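Local coordinates for protein D-mannose isomerase (Marinomonas mediterranea, PDB 5X32) that catalyses the reversible isomerization of D-mannose to D-fructose and, less efficiently, of D-lyxose to D-xylulose, at residues L281-A286 / Y334-T339; A320-Y325 / Y386-T391; M348-H351 / W356-I359. All blocks are in the same frame, centred on the assembly; numbering follows the deposited sequence.

Contact 1 (L281-A286 / Y334-T339)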
loop_
_atom_site.group_PDB
_atom_site.type_symbol
_atom_site.label_atom_id
_atom_site.label_comp_id
_atom_site.label_asym_id
_atom_site.label_seq_id
_atom_site.Cartn_x
_atom_site.Cartn_y
_atom_site.Cartn_z
ATOM N N LEU A 281 -5.049 13.724 -14.363
ATOM C CA LEU A 281 -5.914 12.868 -15.162
ATOM C C LEU A 281 -6.806 11.968 -14.290
ATOM O O LEU A 281 -8.029 11.905 -14.506
ATOM C CB LEU A 281 -5.069 12.034 -16.122
ATOM C CG LEU A 281 -5.670 11.795 -17.503
ATOM C CD1 LEU A 281 -6.327 13.053 -18.028
ATOM C CD2 LEU A 281 -4.587 11.351 -18.440
ATOM N N ALA A 282 -6.197 11.260 -13.334
ATOM C CA ALA A 282 -6.946 10.343 -12.467
ATOM C C ALA A 282 -8.005 11.087 -11.674
ATOM O O ALA A 282 -9.191 10.771 -11.755
ATOM C CB ALA A 282 -6.016 9.601 -11.507
ATOM N N TYR A 283 -7.583 12.123 -10.959
ATOM C CA TYR A 283 -8.507 12.862 -10.124
ATOM C C TYR A 283 -9.643 13.423 -10.973
ATOM O O TYR A 283 -10.820 13.261 -10.627
ATOM C CB TYR A 283 -7.790 13.985 -9.365
ATOM C CG TYR A 283 -8.690 14.750 -8.397
ATOM C CD1 TYR A 283 -9.542 15.767 -8.851
ATOM C CD2 TYR A 283 -8.691 14.458 -7.036
ATOM C CE1 TYR A 283 -10.360 16.464 -7.978
ATOM C CE2 TYR A 283 -9.502 15.148 -6.150
ATOM C CZ TYR A 283 -10.337 16.152 -6.623
ATOM O OH TYR A 283 -11.153 16.842 -5.752
ATOM N N LYS A 284 -9.312 14.044 -12.097
ATOM C CA LYS A 284 -10.373 14.638 -12.898
ATOM C C LYS A 284 -11.345 13.580 -13.391
ATOM O O LYS A 284 -12.556 13.802 -13.379
ATOM C CB LYS A 284 -9.809 15.398 -14.096
ATOM C CG LYS A 284 -10.895 15.891 -15.028
ATOM C CD LYS A 284 -10.375 16.959 -15.962
ATOM C CE LYS A 284 -8.899 16.756 -16.266
ATOM N NZ LYS A 284 -8.413 17.784 -17.223
ATOM N N LYS A 285 -10.839 12.408 -13.766
ATOM C CA LYS A 285 -11.754 11.372 -14.222
ATOM C C LYS A 285 -12.601 10.734 -13.119
ATOM O O LYS A 285 -13.737 10.337 -13.376
ATOM C CB LYS A 285 -11.012 10.267 -14.974
ATOM C CG LYS A 285 -10.454 10.694 -16.330
ATOM C CD LYS A 285 -10.030 9.459 -17.081
ATOM C CE LYS A 285 -9.089 9.700 -18.215
ATOM N NZ LYS A 285 -8.707 8.365 -18.775
ATOM N N ALA A 286 -12.080 10.655 -11.895
ATOM C CA ALA A 286 -12.698 9.778 -10.895
ATOM C C ALA A 286 -13.406 10.520 -9.762
ATOM O O ALA A 286 -14.146 9.913 -8.965
ATOM C CB ALA A 286 -11.657 8.850 -10.337
ATOM N N TYR A 334 -3.210 21.680 -3.125
ATOM C CA TYR A 334 -3.596 21.898 -1.739
ATOM C C TYR A 334 -5.110 21.786 -1.614
ATOM O O TYR A 334 -5.619 21.045 -0.763
ATOM C CB TYR A 334 -3.115 23.263 -1.250
ATOM C CG TYR A 334 -3.519 23.589 0.168
ATOM C CD1 TYR A 334 -2.869 23.017 1.255
ATOM C CD2 TYR A 334 -4.586 24.450 0.420
ATOM C CE1 TYR A 334 -3.257 23.320 2.563
ATOM C CE2 TYR A 334 -4.981 24.752 1.709
ATOM C CZ TYR A 334 -4.320 24.183 2.781
ATOM O OH TYR A 334 -4.719 24.487 4.063
ATOM N N LYS A 335 -5.828 22.495 -2.485
ATOM C CA LYS A 335 -7.286 22.467 -2.449
ATOM C C LYS A 335 -7.832 21.057 -2.618
ATOM O O LYS A 335 -8.841 20.692 -1.996
ATOM C CB LYS A 335 -7.872 23.384 -3.501
ATOM C CG LYS A 335 -8.060 24.790 -2.976
ATOM C CD LYS A 335 -8.738 25.709 -3.979
ATOM C CE LYS A 335 -7.710 26.250 -4.918
ATOM N NZ LYS A 335 -6.648 26.859 -4.070
ATOM N N GLN A 336 -7.176 20.265 -3.462
ATOM C CA GLN A 336 -7.649 18.909 -3.721
ATOM C C GLN A 336 -7.384 17.981 -2.540
ATOM O O GLN A 336 -8.162 17.072 -2.258
ATOM C CB GLN A 336 -7.013 18.367 -4.992
ATOM C CG GLN A 336 -7.693 18.886 -6.228
ATOM C CD GLN A 336 -6.899 18.627 -7.479
ATOM O OE1 GLN A 336 -5.665 18.596 -7.449
ATOM N NE2 GLN A 336 -7.596 18.384 -8.580
ATOM N N TYR A 337 -6.257 18.214 -1.884
ATOM C CA TYR A 337 -5.908 17.596 -0.623
ATOM C C TYR A 337 -7.035 17.828 0.400
ATOM O O TYR A 337 -7.512 16.882 1.076
ATOM C CB TYR A 337 -4.568 18.161 -0.142
ATOM C CG TYR A 337 -4.146 17.698 1.216
ATOM C CD1 TYR A 337 -3.543 16.455 1.381
ATOM C CD2 TYR A 337 -4.298 18.505 2.329
ATOM C CE1 TYR A 337 -3.148 16.007 2.622
ATOM C CE2 TYR A 337 -3.900 18.069 3.587
ATOM C CZ TYR A 337 -3.324 16.816 3.724
ATOM O OH TYR A 337 -2.916 16.360 4.959
ATOM N N LEU A 338 -7.467 19.088 0.504
ATOM C CA LEU A 338 -8.563 19.429 1.415
ATOM C C LEU A 338 -9.868 18.754 0.999
ATOM O O LEU A 338 -10.649 18.355 1.854
ATOM C CB LEU A 338 -8.762 20.940 1.507
ATOM C CG LEU A 338 -7.594 21.628 2.215
ATOM C CD1 LEU A 338 -7.852 23.109 2.342
ATOM C CD2 LEU A 338 -7.287 20.983 3.578
ATOM N N THR A 339 -10.135 18.660 -0.301
ATOM C CA THR A 339 -11.367 17.991 -0.731
ATOM C C THR A 339 -11.352 16.507 -0.358
ATOM O O THR A 339 -12.357 15.950 0.087
ATOM C CB THR A 339 -11.617 18.147 -2.245
ATOM O OG1 THR A 339 -10.473 17.680 -2.967
ATOM C CG2 THR A 339 -11.861 19.605 -2.576
#
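Tyr283 reaches from helix 271-286 to helix 331-347 and makes the whole contact with two residues one turn apart, Gln336 and Thr339. Its hydroxyl donates to the threonine hydroxyl, with OH and OG1 3.0 Å apart. Gln336 runs over one face of the phenol ring: NE2 sits above the rim on the CD1 and CE1 side, 3.3 Å from CD1, while the methylene CG makes a CH-pi contact nearer CZ, 4.1 Å from the ring centroid. The amide is inclined to the ring, the planes being 50° apart, and the two groups do not stack flat.

Behind this first shell, the torsions explain the reach. Tyr283 has CG anti to its own backbone nitrogen (chi1 -176°), which sends the ring straight across the gap between helices whose nearest CA atoms, those of Tyr283 and Gln336, are 8.8 Å apart. Thr339 OG1 points back toward the carbonyl O of Gln336 in its own helix (chi1 55°), in a bond modelled too short to be relied on. Putting an alanine at Tyr283 would probably leave Thr339 OG1 without this donor and open a gap beside the chain of Gln336. Further out, Trp287 stacks on the Tyr283 ring and also touches Thr339, and Leu294 packs against the tyrosine. This is thin surface packing between two helices that probably neighbour each other in the outer layer of the (alpha/alpha)6 barrel characteristic of this family.

Contact 2 (A320-Y325 / Y386-T391)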
loop_
_atom_site.group_PDB
_atom_site.type_symbol
_atom_site.label_atom_id
_atom_site.label_comp_id
_atom_site.label_asym_id
_atom_site.label_seq_id
_atom_site.Cartn_x
_atom_site.Cartn_y
_atom_site.Cartn_z
ATOM N N ALA A 320 -0.541 11.757 -2.469
ATOM C CA ALA A 320 -0.029 12.185 -3.746
ATOM C C ALA A 320 -0.260 13.686 -3.876
ATOM O O ALA A 320 0.648 14.429 -4.284
ATOM C CB ALA A 320 -0.695 11.419 -4.873
ATOM N N ALA A 321 -1.463 14.129 -3.503
ATOM C CA ALA A 321 -1.816 15.543 -3.600
ATOM C C ALA A 321 -0.892 16.393 -2.755
ATOM O O ALA A 321 -0.472 17.469 -3.184
ATOM C CB ALA A 321 -3.255 15.777 -3.185
ATOM N N TRP A 322 -0.594 15.928 -1.539
ATOM C CA TRP A 322 0.251 16.736 -0.665
ATOM C C TRP A 322 1.638 16.874 -1.235
ATOM O O TRP A 322 2.224 17.961 -1.202
ATOM C CB TRP A 322 0.349 16.167 0.744
ATOM C CG TRP A 322 1.088 17.112 1.646
ATOM C CD1 TRP A 322 2.364 16.983 2.100
ATOM C CD2 TRP A 322 0.606 18.364 2.151
ATOM N NE1 TRP A 322 2.698 18.062 2.885
ATOM C CE2 TRP A 322 1.635 18.924 2.930
ATOM C CE3 TRP A 322 -0.602 19.055 2.034
ATOM C CZ2 TRP A 322 1.494 20.142 3.585
ATOM C CZ3 TRP A 322 -0.738 20.264 2.682
ATOM C CH2 TRP A 322 0.302 20.796 3.448
ATOM N N LEU A 323 2.170 15.766 -1.737
ATOM C CA LEU A 323 3.501 15.797 -2.318
ATOM C C LEU A 323 3.522 16.729 -3.521
ATOM O O LEU A 323 4.427 17.533 -3.666
ATOM C CB LEU A 323 3.958 14.383 -2.710
ATOM C CG LEU A 323 4.137 13.501 -1.465
ATOM C CD1 LEU A 323 4.528 12.072 -1.807
ATOM C CD2 LEU A 323 5.150 14.138 -0.546
ATOM N N LEU A 324 2.478 16.666 -4.328
ATOM C CA LEU A 324 2.368 17.492 -5.517
ATOM C C LEU A 324 2.332 18.964 -5.151
ATOM O O LEU A 324 2.906 19.823 -5.843
ATOM C CB LEU A 324 1.107 17.107 -6.274
ATOM C CG LEU A 324 1.335 15.928 -7.200
ATOM C CD1 LEU A 324 0.010 15.579 -7.795
ATOM C CD2 LEU A 324 2.347 16.316 -8.292
ATOM N N TYR A 325 1.680 19.252 -4.033
ATOM C CA TYR A 325 1.552 20.627 -3.617
ATOM C C TYR A 325 2.904 21.109 -3.097
ATOM O O TYR A 325 3.289 22.256 -3.351
ATOM C CB TYR A 325 0.446 20.790 -2.574
ATOM C CG TYR A 325 0.482 22.143 -1.918
ATOM C CD1 TYR A 325 0.261 23.305 -2.653
ATOM C CD2 TYR A 325 0.793 22.266 -0.574
ATOM C CE1 TYR A 325 0.324 24.551 -2.056
ATOM C CE2 TYR A 325 0.857 23.497 0.026
ATOM C CZ TYR A 325 0.624 24.639 -0.712
ATOM O OH TYR A 325 0.693 25.866 -0.096
ATOM N N TYR A 386 1.622 9.511 7.553
ATOM C CA TYR A 386 3.055 9.513 7.902
ATOM C C TYR A 386 3.892 10.250 6.873
ATOM O O TYR A 386 4.815 11.013 7.232
ATOM C CB TYR A 386 3.583 8.082 8.054
ATOM C CG TYR A 386 3.226 7.393 9.363
ATOM C CD1 TYR A 386 3.312 8.055 10.588
ATOM C CD2 TYR A 386 2.769 6.082 9.361
ATOM C CE1 TYR A 386 2.974 7.405 11.782
ATOM C CE2 TYR A 386 2.419 5.443 10.526
ATOM C CZ TYR A 386 2.526 6.102 11.729
ATOM O OH TYR A 386 2.178 5.432 12.860
ATOM N N GLU A 387 3.582 10.035 5.595
ATOM C CA GLU A 387 4.384 10.690 4.589
ATOM C C GLU A 387 4.049 12.166 4.470
ATOM O O GLU A 387 4.958 12.967 4.242
ATOM C CB GLU A 387 4.262 10.009 3.228
ATOM C CG GLU A 387 5.424 10.432 2.358
ATOM C CD GLU A 387 6.373 9.294 2.116
ATOM O OE1 GLU A 387 6.122 8.181 2.634
ATOM O OE2 GLU A 387 7.438 9.545 1.512
ATOM N N VAL A 388 2.793 12.557 4.693
ATOM C CA VAL A 388 2.544 13.992 4.741
ATOM C C VAL A 388 3.334 14.566 5.926
ATOM O O VAL A 388 3.933 15.643 5.817
ATOM C CB VAL A 388 1.071 14.318 4.879
ATOM C CG1 VAL A 388 0.884 15.819 5.062
ATOM C CG2 VAL A 388 0.316 13.819 3.661
ATOM N N LEU A 389 3.357 13.818 7.035
ATOM C CA LEU A 389 4.025 14.236 8.264
ATOM C C LEU A 389 5.520 14.476 8.073
ATOM O O LEU A 389 6.091 15.349 8.717
ATOM C CB LEU A 389 3.817 13.190 9.368
ATOM C CG LEU A 389 2.707 13.423 10.393
ATOM C CD1 LEU A 389 2.577 12.225 11.321
ATOM C CD2 LEU A 389 2.975 14.706 11.175
ATOM N N LYS A 390 6.170 13.672 7.238
ATOM C CA LYS A 390 7.595 13.897 6.993
ATOM C C LYS A 390 7.828 15.310 6.423
ATOM O O LYS A 390 8.788 15.988 6.791
ATOM C CB LYS A 390 8.172 12.840 6.039
ATOM C CG LYS A 390 8.219 11.439 6.623
ATOM C CD LYS A 390 8.791 10.421 5.643
ATOM C CE LYS A 390 10.096 10.904 5.009
ATOM N NZ LYS A 390 10.676 9.886 4.079
ATOM N N THR A 391 6.913 15.772 5.575
ATOM C CA THR A 391 7.045 17.082 4.952
ATOM C C THR A 391 6.796 18.235 5.931
ATOM O O THR A 391 7.028 19.394 5.591
ATOM C CB THR A 391 6.069 17.250 3.789
ATOM O OG1 THR A 391 4.739 17.368 4.306
ATOM C CG2 THR A 391 6.143 16.064 2.844
#
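Trp322 on helix 311-328 and Val388 on helix 379-390 bring the two backbones closest, with their CA atoms 6.5 Å apart. The indole of Trp322, its CG anti to the backbone nitrogen, extends from its helix toward Val388 and Thr391. Val388 meets it with both methyls. CG1 lies over one face of the five-membered ring, 3.5 Å from the centroid and only 10° off the normal, a CH-pi contact with a well-centred methyl. CG2 reaches instead to the root of the side chain, 3.7 Å from Trp322 CB. The two side chains cross at about a right angle, and the valine's closest atoms are its two methyls.

Thr391 takes the edge of the same ring. Trp322 NE1 donates to Thr391 OG1 at 2.6 Å, in a bond that is bent (142° at the hydrogen) and whose acceptor stands 17° out of the indole plane. The threonine hydroxyl in turn donates to Val388 O, though the length modelled for that bond is too short to be trusted. The indole N-H of this buried tryptophan thus has an acceptor in Thr391, near the C-terminus of the chain. Alongside, Leu323 CD2 touches Thr391 CG2 at 4.0 Å and adds an apolar margin.

Across the indole from Val388, its opposite face carries Tyr325 CD2. Tyr337 of helix 331-347 packs against both Trp322 and Val388, and Leu12 of helix 9-23 also touches the valine. With Tyr386 stacked on His68 of helix 52-69, the final helix lies between early and late parts of the chain, consistent with closure of the inner ring of helices in an (alpha/alpha)6 barrel.

Contact 3 (M348-H351 / W356-I359); sequences MIDH and WYRI
Met348 and Tyr357 supply the backbone link: Tyr357 N donates to Met348 O, though the modelled separation is too short to be taken literally. The same carbonyl receives a CA-H...O contact from Trp356, whose CA lies 3.3 Å from Met348 O. Next to it, Ile349 and Trp356 form a single beta bridge, their CA atoms 4.4 Å apart.

Apolar packing gathers on the indole of Trp356. Ile349 makes a CH-pi contact, with CG1 over one face of the five-membered ring, 3.6 Å from the centroid and 11° off the normal. Its chi1 of -66°, with CG1 anti to the carbonyl carbon, brings that branch back over the ring although the CB bond itself points away. Met348 meets the benzo part, CB to CE3 at 3.5 Å, and Phe318 of helix 311-328 also touches this tryptophan.

Asp350 lies against the phenol of Tyr357, CB to CE1 at 3.4 Å, with its backbone N over one face and its carboxylate plane turned 43° from the ring. The carboxylate is held by other partners: OD1 accepts from the backbone N of Thr352 and of Phe353, and OD2 forms a salt bridge with Lys371.

The OD1 bond to Thr352 N makes an Asx turn at the start of the short hairpin-like loop between helix 331-347 and strand 359-360, with Trp356 about 8 Å, side chain to side chain, from His380, a probable catalytic proton donor/acceptor.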
loop_
_atom_site.group_PDB
_atom_site.type_symbol
_atom_site.label_atom_id
_atom_site.label_comp_id
_atom_site.label_asym_id
_atom_site.label_seq_id
_atom_site.Cartn_x
_atom_site.Cartn_y
_atom_site.Cartn_z
ATOM N N MET A 348 -15.626 8.271 5.409
ATOM C CA MET A 348 -14.785 7.086 5.440
ATOM C C MET A 348 -14.343 6.749 6.842
ATOM O O MET A 348 -14.021 5.596 7.147
ATOM C CB MET A 348 -13.537 7.260 4.562
ATOM C CG MET A 348 -13.796 7.551 3.097
ATOM S SD MET A 348 -14.790 6.289 2.301
ATOM C CE MET A 348 -13.638 4.982 2.064
ATOM N N ILE A 349 -14.269 7.763 7.686
ATOM C CA ILE A 349 -13.642 7.589 8.982
ATOM C C ILE A 349 -14.636 7.366 10.116
ATOM O O ILE A 349 -15.455 8.228 10.400
ATOM C CB ILE A 349 -12.773 8.797 9.271
ATOM C CG1 ILE A 349 -11.628 8.814 8.257
ATOM C CG2 ILE A 349 -12.252 8.760 10.675
ATOM C CD1 ILE A 349 -10.799 10.060 8.268
ATOM N N ASP A 350 -14.545 6.214 10.782
ATOM C CA ASP A 350 -15.450 5.904 11.901
ATOM C C ASP A 350 -15.010 6.705 13.121
ATOM O O ASP A 350 -13.983 6.408 13.741
ATOM C CB ASP A 350 -15.455 4.401 12.215
ATOM C CG ASP A 350 -16.484 4.008 13.287
ATOM O OD1 ASP A 350 -16.873 4.863 14.106
ATOM O OD2 ASP A 350 -16.916 2.834 13.308
ATOM N N HIS A 351 -15.811 7.714 13.453
ATOM C CA HIS A 351 -15.499 8.661 14.520
ATOM C C HIS A 351 -15.837 8.135 15.896
ATOM O O HIS A 351 -15.433 8.724 16.894
ATOM C CB HIS A 351 -16.224 9.986 14.279
ATOM C CG HIS A 351 -15.735 10.708 13.069
ATOM N ND1 HIS A 351 -14.488 11.291 13.008
ATOM C CD2 HIS A 351 -16.300 10.893 11.853
ATOM C CE1 HIS A 351 -14.317 11.829 11.815
ATOM N NE2 HIS A 351 -15.403 11.605 11.096
ATOM N N TRP A 356 -10.589 3.635 9.371
ATOM C CA TRP A 356 -11.394 3.937 8.198
ATOM C C TRP A 356 -12.383 2.846 7.822
ATOM O O TRP A 356 -12.086 1.675 7.931
ATOM C CB TRP A 356 -10.482 4.188 6.996
ATOM C CG TRP A 356 -9.762 5.510 6.968
ATOM C CD1 TRP A 356 -9.011 6.060 7.962
ATOM C CD2 TRP A 356 -9.668 6.406 5.855
ATOM N NE1 TRP A 356 -8.474 7.257 7.547
ATOM C CE2 TRP A 356 -8.864 7.491 6.258
ATOM C CE3 TRP A 356 -10.191 6.401 4.557
ATOM C CZ2 TRP A 356 -8.573 8.570 5.402
ATOM C CZ3 TRP A 356 -9.890 7.473 3.708
ATOM C CH2 TRP A 356 -9.092 8.533 4.139
ATOM N N TYR A 357 -13.567 3.242 7.379
ATOM C CA TYR A 357 -14.454 2.304 6.720
ATOM C C TYR A 357 -13.750 1.849 5.457
ATOM O O TYR A 357 -12.961 2.598 4.872
ATOM C CB TYR A 357 -15.798 2.946 6.384
ATOM C CG TYR A 357 -16.598 3.371 7.591
ATOM C CD1 TYR A 357 -16.678 2.572 8.737
ATOM C CD2 TYR A 357 -17.239 4.601 7.602
ATOM C CE1 TYR A 357 -17.410 2.981 9.842
ATOM C CE2 TYR A 357 -17.961 5.009 8.686
ATOM C CZ TYR A 357 -18.043 4.208 9.802
ATOM O OH TYR A 357 -18.770 4.684 10.849
ATOM N N ARG A 358 -14.014 0.627 5.028
ATOM C CA ARG A 358 -13.294 0.106 3.881
ATOM C C ARG A 358 -13.906 0.595 2.570
ATOM O O ARG A 358 -13.193 0.969 1.634
ATOM C CB ARG A 358 -13.287 -1.422 3.914
ATOM C CG ARG A 358 -12.501 -2.045 2.802
ATOM C CD ARG A 358 -12.660 -3.539 2.784
ATOM N NE ARG A 358 -12.454 -4.008 1.424
ATOM C CZ ARG A 358 -13.430 -4.304 0.565
ATOM N NH1 ARG A 358 -14.700 -4.230 0.932
ATOM N NH2 ARG A 358 -13.126 -4.698 -0.666
ATOM N N ILE A 359 -15.228 0.622 2.510
ATOM C CA ILE A 359 -15.879 0.853 1.239
ATOM C C ILE A 359 -17.310 1.356 1.358
ATOM O O ILE A 359 -18.106 0.809 2.107
ATOM C CB ILE A 359 -15.855 -0.441 0.416
ATOM C CG1 ILE A 359 -16.582 -0.262 -0.919
ATOM C CG2 ILE A 359 -16.432 -1.581 1.228
ATOM C CD1 ILE A 359 -16.712 -1.540 -1.719
#

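How the contacts relate
Contact 3 is the buried one, contact 2 is partly buried, and contact 1 sits at the surface, its centre about 19 Å from the chain's centre. Contacts 1 and 2 adjoin: helices 311-328 and 331-347 follow each other in the chain, and Tyr334 CB meets Tyr325 CD1 at 3.7 Å. Both use an aromatic residue whose polar atom donates to a threonine hydroxyl, but over the ring lies an amide chain in contact 1 and a valine methyl in contact 2. Contact 3 touches neither; it brings two parts of one loop together through a backbone bridge and side-chain packing on Trp356 and Tyr357, and is nested within the chain closed by contact 2.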